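Local coordinates for bacterioferritin comigratory protein (PDB 3IXR) that probably reduces hydrogen peroxide and organic hydroperoxides as a thiol-dependent peroxiredoxin of the PrxQ (bacterioferritin comigratory protein) type, at residues D62-N75 / D100-L112. The protein carries 1 engineered substitution. Residues are numbered along the deposited sequence; the frame is centred on the assembly and turned at random. Where two conformers were deposited one is given.
Sequences DNTPGSSTEGLEFN and DSFCAKQGFTFPL. Engineered in segment 62-75: S67 (natural residue Cys).
The F102 ring lies between the D62-N63 turn and F108: N63 N sits over one face, 3.3 Å from F102 CE2, and F108 CE2 lies over the opposite face. S68 CB meets F102 at its edge. With its CG anti to the backbone N (chi1 -177°), F102 reaches across to the start of helix 65-75. D62 lays its carboxylate by CD1 of F102, planes 36° apart, while H99, S98 and Y59 bind its oxygens. F108 has F110 CZ on one face and Q106 CB on the other; F108 CE1 is 3.4 Å from G71 C, where the absence of a side chain lets the ring close on the helix backbone. G71 O lies at the edge of F110, 3.5 Å from F110 CE2. L72 CD2 packs on Q106 O and F108. At the far end, N75 OD1 accepts from T109 N (2.8 Å, 163°), N75 ND2 gives a weak bond to G107 O, and a water joins N75 O to T109 OG1. The three rings fill the space between helix 65-82 and helix 96-106 with its exit loop in the thioredoxin-like fold of peroxiredoxins; the first turn carries S67, an engineered serine replacing the natural cysteine, probably the peroxidatic one, its OG hydrogen-bonded to R142.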
loop_
_atom_site.group_PDB
_atom_site.type_symbol
_atom_site.label_atom_id
_atom_site.label_comp_id
_atom_site.label_asym_id
_atom_site.label_seq_id
_atom_site.Cartn_x
_atom_site.Cartn_y
_atom_site.Cartn_z
ATOM N N ASP A 62 -3.539 0.849 -11.980
ATOM C CA ASP A 62 -3.628 -0.559 -12.370
ATOM C C ASP A 62 -3.051 -0.846 -13.762
ATOM O O ASP A 62 -3.128 0.011 -14.636
ATOM C CB ASP A 62 -5.123 -0.944 -12.376
ATOM C CG ASP A 62 -5.659 -1.165 -10.978
ATOM O OD1 ASP A 62 -4.905 -0.991 -10.041
ATOM O OD2 ASP A 62 -6.824 -1.591 -10.837
ATOM N N ASN A 63 -2.511 -2.054 -13.920
ATOM C CA ASN A 63 -2.148 -2.545 -15.266
ATOM C C ASN A 63 -1.136 -1.780 -15.996
ATOM O O ASN A 63 -1.351 -1.554 -17.208
ATOM C CB ASN A 63 -3.345 -2.375 -16.177
ATOM C CG ASN A 63 -4.397 -3.267 -15.818
ATOM O OD1 ASN A 63 -5.525 -2.808 -15.557
ATOM N ND2 ASN A 63 -4.132 -4.546 -15.846
ATOM N N THR A 64 -0.096 -1.279 -15.312
ATOM C CA THR A 64 1.067 -0.717 -15.946
ATOM C C THR A 64 2.253 -1.654 -15.715
ATOM O O THR A 64 2.246 -2.475 -14.804
ATOM C CB THR A 64 1.443 0.646 -15.385
ATOM O OG1 THR A 64 1.806 0.495 -14.014
ATOM C CG2 THR A 64 0.228 1.600 -15.473
ATOM N N PRO A 65 3.284 -1.508 -16.542
ATOM C CA PRO A 65 4.436 -2.404 -16.295
ATOM C C PRO A 65 5.009 -2.262 -14.856
ATOM O O PRO A 65 5.405 -3.270 -14.221
ATOM C CB PRO A 65 5.478 -1.898 -17.315
ATOM C CG PRO A 65 4.576 -1.375 -18.529
ATOM C CD PRO A 65 3.418 -0.683 -17.746
ATOM N N GLY A 66 5.111 -1.022 -14.347
ATOM C CA GLY A 66 5.615 -0.780 -12.990
ATOM C C GLY A 66 4.715 -1.335 -11.878
ATOM O O GLY A 66 5.157 -1.932 -10.890
ATOM N N SER A 67 3.404 -1.131 -12.011
ATOM C CA SER A 67 2.522 -1.593 -10.948
ATOM C C SER A 67 2.233 -3.082 -11.006
ATOM O O SER A 67 2.042 -3.699 -9.993
ATOM C CB SER A 67 1.260 -0.704 -10.874
ATOM O OG SER A 67 1.720 0.623 -10.776
ATOM N N SER A 68 2.267 -3.695 -12.214
ATOM C CA SER A 68 2.165 -5.137 -12.203
ATOM C C SER A 68 3.456 -5.811 -11.719
ATOM O O SER A 68 3.345 -6.731 -10.898
ATOM C CB SER A 68 1.755 -5.752 -13.554
ATOM O OG SER A 68 2.778 -5.493 -14.487
ATOM N N THR A 69 4.629 -5.243 -12.072
ATOM C CA THR A 69 5.880 -5.747 -11.463
ATOM C C THR A 69 5.890 -5.588 -9.968
ATOM O O THR A 69 6.184 -6.546 -9.242
ATOM C CB THR A 69 7.060 -4.992 -12.081
ATOM O OG1 THR A 69 7.083 -5.252 -13.511
ATOM C CG2 THR A 69 8.346 -5.507 -11.449
ATOM N N GLU A 70 5.511 -4.387 -9.476
ATOM C CA GLU A 70 5.473 -4.251 -8.025
ATOM C C GLU A 70 4.554 -5.277 -7.302
ATOM O O GLU A 70 4.919 -5.866 -6.312
ATOM C CB GLU A 70 5.089 -2.801 -7.597
ATOM C CG GLU A 70 5.213 -2.578 -6.091
ATOM C CD GLU A 70 4.985 -1.142 -5.716
ATOM O OE1 GLU A 70 4.445 -0.340 -6.536
ATOM O OE2 GLU A 70 5.341 -0.799 -4.563
ATOM N N GLY A 71 3.331 -5.438 -7.865
ATOM C CA GLY A 71 2.393 -6.420 -7.327
ATOM C C GLY A 71 2.930 -7.837 -7.292
ATOM O O GLY A 71 2.725 -8.579 -6.403
ATOM N N LEU A 72 3.509 -8.197 -8.417
ATOM C CA LEU A 72 4.095 -9.518 -8.500
ATOM C C LEU A 72 5.249 -9.762 -7.549
ATOM O O LEU A 72 5.324 -10.913 -6.952
ATOM C CB LEU A 72 4.552 -9.842 -9.933
ATOM C CG LEU A 72 3.364 -9.959 -10.977
ATOM C CD1 LEU A 72 3.998 -9.960 -12.369
ATOM C CD2 LEU A 72 2.533 -11.276 -10.697
ATOM N N GLU A 73 6.050 -8.753 -7.300
ATOM C CA GLU A 73 7.130 -8.906 -6.352
ATOM C C GLU A 73 6.634 -9.048 -4.945
ATOM O O GLU A 73 7.144 -9.865 -4.175
ATOM C CB GLU A 73 8.171 -7.797 -6.500
ATOM C CG GLU A 73 8.849 -7.867 -7.895
ATOM C CD GLU A 73 10.115 -7.067 -7.992
ATOM O OE1 GLU A 73 10.461 -6.303 -7.091
ATOM O OE2 GLU A 73 10.795 -7.180 -9.063
ATOM N N PHE A 74 5.613 -8.268 -4.572
ATOM C CA PHE A 74 4.989 -8.524 -3.299
ATOM C C PHE A 74 4.292 -9.899 -3.235
ATOM O O PHE A 74 4.338 -10.554 -2.228
ATOM C CB PHE A 74 3.984 -7.406 -2.972
ATOM C CG PHE A 74 4.592 -6.226 -2.323
ATOM C CD1 PHE A 74 5.234 -6.294 -1.081
ATOM C CD2 PHE A 74 4.585 -5.021 -3.057
ATOM C CE1 PHE A 74 5.881 -5.115 -0.523
ATOM C CE2 PHE A 74 5.145 -3.843 -2.601
ATOM C CZ PHE A 74 5.800 -3.846 -1.266
ATOM N N ASN A 75 3.662 -10.346 -4.339
ATOM C CA ASN A 75 2.872 -11.525 -4.301
ATOM C C ASN A 75 3.820 -12.754 -4.011
ATOM O O ASN A 75 3.454 -13.653 -3.206
ATOM C CB ASN A 75 2.200 -11.665 -5.668
ATOM C CG ASN A 75 0.953 -12.539 -5.573
ATOM O OD1 ASN A 75 0.116 -12.419 -4.655
ATOM N ND2 ASN A 75 0.884 -13.479 -6.487
ATOM N N ASP A 100 -10.314 -5.899 -9.703
ATOM C CA ASP A 100 -10.577 -7.301 -9.849
ATOM C C ASP A 100 -9.983 -7.825 -11.135
ATOM O O ASP A 100 -9.464 -8.949 -11.095
ATOM C CB ASP A 100 -12.086 -7.538 -9.867
ATOM C CG ASP A 100 -12.701 -7.270 -8.514
ATOM O OD1 ASP A 100 -12.019 -7.314 -7.483
ATOM O OD2 ASP A 100 -13.958 -7.101 -8.460
ATOM N N SER A 101 -10.059 -7.040 -12.212
ATOM C CA SER A 101 -9.450 -7.529 -13.522
ATOM C C SER A 101 -7.946 -7.649 -13.393
ATOM O O SER A 101 -7.354 -8.647 -13.857
ATOM C CB SER A 101 -9.797 -6.649 -14.646
ATOM O OG SER A 101 -11.218 -6.758 -14.797
ATOM N N PHE A 102 -7.369 -6.736 -12.639
ATOM C CA PHE A 102 -5.866 -6.682 -12.486
ATOM C C PHE A 102 -5.440 -7.814 -11.591
ATOM O O PHE A 102 -4.469 -8.559 -11.933
ATOM C CB PHE A 102 -5.529 -5.298 -11.854
ATOM C CG PHE A 102 -4.067 -5.012 -11.692
ATOM C CD1 PHE A 102 -3.710 -4.135 -10.670
ATOM C CD2 PHE A 102 -3.161 -5.360 -12.696
ATOM C CE1 PHE A 102 -2.344 -3.689 -10.508
ATOM C CE2 PHE A 102 -1.787 -4.936 -12.567
ATOM C CZ PHE A 102 -1.426 -4.129 -11.527
ATOM N N CYS A 103 -6.100 -8.031 -10.417
ATOM C CA CYS A 103 -5.842 -9.196 -9.558
ATOM C C CYS A 103 -5.931 -10.503 -10.292
ATOM O O CYS A 103 -5.121 -11.399 -10.145
ATOM C CB CYS A 103 -6.821 -9.247 -8.355
ATOM S SG CYS A 103 -6.382 -7.985 -7.139
ATOM N N ALA A 104 -6.995 -10.647 -11.087
ATOM C CA ALA A 104 -7.168 -11.910 -11.781
ATOM C C ALA A 104 -6.103 -12.129 -12.798
ATOM O O ALA A 104 -5.568 -13.249 -12.901
ATOM C CB ALA A 104 -8.528 -11.925 -12.464
ATOM N N LYS A 105 -5.860 -11.113 -13.601
ATOM C CA LYS A 105 -4.849 -11.256 -14.702
ATOM C C LYS A 105 -3.519 -11.622 -14.112
ATOM O O LYS A 105 -2.752 -12.459 -14.676
ATOM C CB LYS A 105 -4.719 -9.960 -15.407
ATOM C CG LYS A 105 -3.673 -9.969 -16.676
ATOM C CD LYS A 105 -3.713 -8.675 -17.421
ATOM C CE LYS A 105 -2.495 -8.430 -18.357
ATOM N NZ LYS A 105 -1.997 -9.688 -18.981
ATOM N N GLN A 106 -3.147 -10.933 -13.034
ATOM C CA GLN A 106 -1.759 -11.180 -12.466
ATOM C C GLN A 106 -1.680 -12.314 -11.488
ATOM O O GLN A 106 -0.545 -12.650 -11.060
ATOM C CB GLN A 106 -1.239 -9.868 -11.837
ATOM C CG GLN A 106 -1.238 -8.647 -12.725
ATOM C CD GLN A 106 -0.263 -8.721 -13.941
ATOM O OE1 GLN A 106 0.731 -9.396 -13.842
ATOM N NE2 GLN A 106 -0.524 -7.981 -15.016
ATOM N N GLY A 107 -2.812 -12.783 -10.953
ATOM C CA GLY A 107 -2.881 -13.747 -9.920
ATOM C C GLY A 107 -2.475 -13.283 -8.549
ATOM O O GLY A 107 -1.927 -14.067 -7.708
ATOM N N PHE A 108 -2.770 -12.012 -8.257
ATOM C CA PHE A 108 -2.462 -11.528 -6.907
ATOM C C PHE A 108 -3.295 -12.239 -5.822
ATOM O O PHE A 108 -4.550 -12.467 -5.979
ATOM C CB PHE A 108 -2.758 -10.014 -6.771
ATOM C CG PHE A 108 -1.931 -9.134 -7.638
ATOM C CD1 PHE A 108 -0.662 -9.539 -8.158
ATOM C CD2 PHE A 108 -2.425 -7.864 -7.990
ATOM C CE1 PHE A 108 0.089 -8.679 -8.932
ATOM C CE2 PHE A 108 -1.668 -6.943 -8.785
ATOM C CZ PHE A 108 -0.384 -7.374 -9.309
ATOM N N THR A 109 -2.630 -12.552 -4.725
ATOM C CA THR A 109 -3.309 -13.247 -3.590
ATOM C C THR A 109 -3.656 -12.316 -2.422
ATOM O O THR A 109 -4.367 -12.728 -1.503
ATOM C CB THR A 109 -2.559 -14.525 -3.091
ATOM O OG1 THR A 109 -1.245 -14.196 -2.737
ATOM C CG2 THR A 109 -2.478 -15.524 -4.141
ATOM N N PHE A 110 -3.150 -11.087 -2.452
ATOM C CA PHE A 110 -3.463 -10.071 -1.424
ATOM C C PHE A 110 -4.425 -9.024 -2.058
ATOM O O PHE A 110 -4.564 -8.920 -3.297
ATOM C CB PHE A 110 -2.107 -9.403 -0.967
ATOM C CG PHE A 110 -1.382 -8.758 -2.117
ATOM C CD1 PHE A 110 -1.652 -7.422 -2.512
ATOM C CD2 PHE A 110 -0.478 -9.454 -2.856
ATOM C CE1 PHE A 110 -1.071 -6.761 -3.568
ATOM C CE2 PHE A 110 0.158 -8.780 -3.984
ATOM C CZ PHE A 110 -0.147 -7.431 -4.377
ATOM N N PRO A 111 -5.075 -8.263 -1.224
ATOM C CA PRO A 111 -6.071 -7.353 -1.743
ATOM C C PRO A 111 -5.561 -6.025 -2.231
ATOM O O PRO A 111 -4.501 -5.601 -1.759
ATOM C CB PRO A 111 -6.944 -7.057 -0.465
ATOM C CG PRO A 111 -6.597 -8.080 0.519
ATOM C CD PRO A 111 -5.132 -8.337 0.256
ATOM N N LEU A 112 -6.323 -5.315 -3.057
ATOM C CA LEU A 112 -6.036 -3.957 -3.517
ATOM C C LEU A 112 -7.158 -3.042 -3.008
ATOM O O LEU A 112 -8.354 -3.368 -3.272
ATOM C CB LEU A 112 -5.987 -3.803 -5.075
ATOM C CG LEU A 112 -4.945 -4.759 -5.720
ATOM C CD1 LEU A 112 -5.034 -4.732 -7.292
ATOM C CD2 LEU A 112 -3.479 -4.450 -5.182
HETATM O O HOH W 1 1.164 -15.201 -3.124
#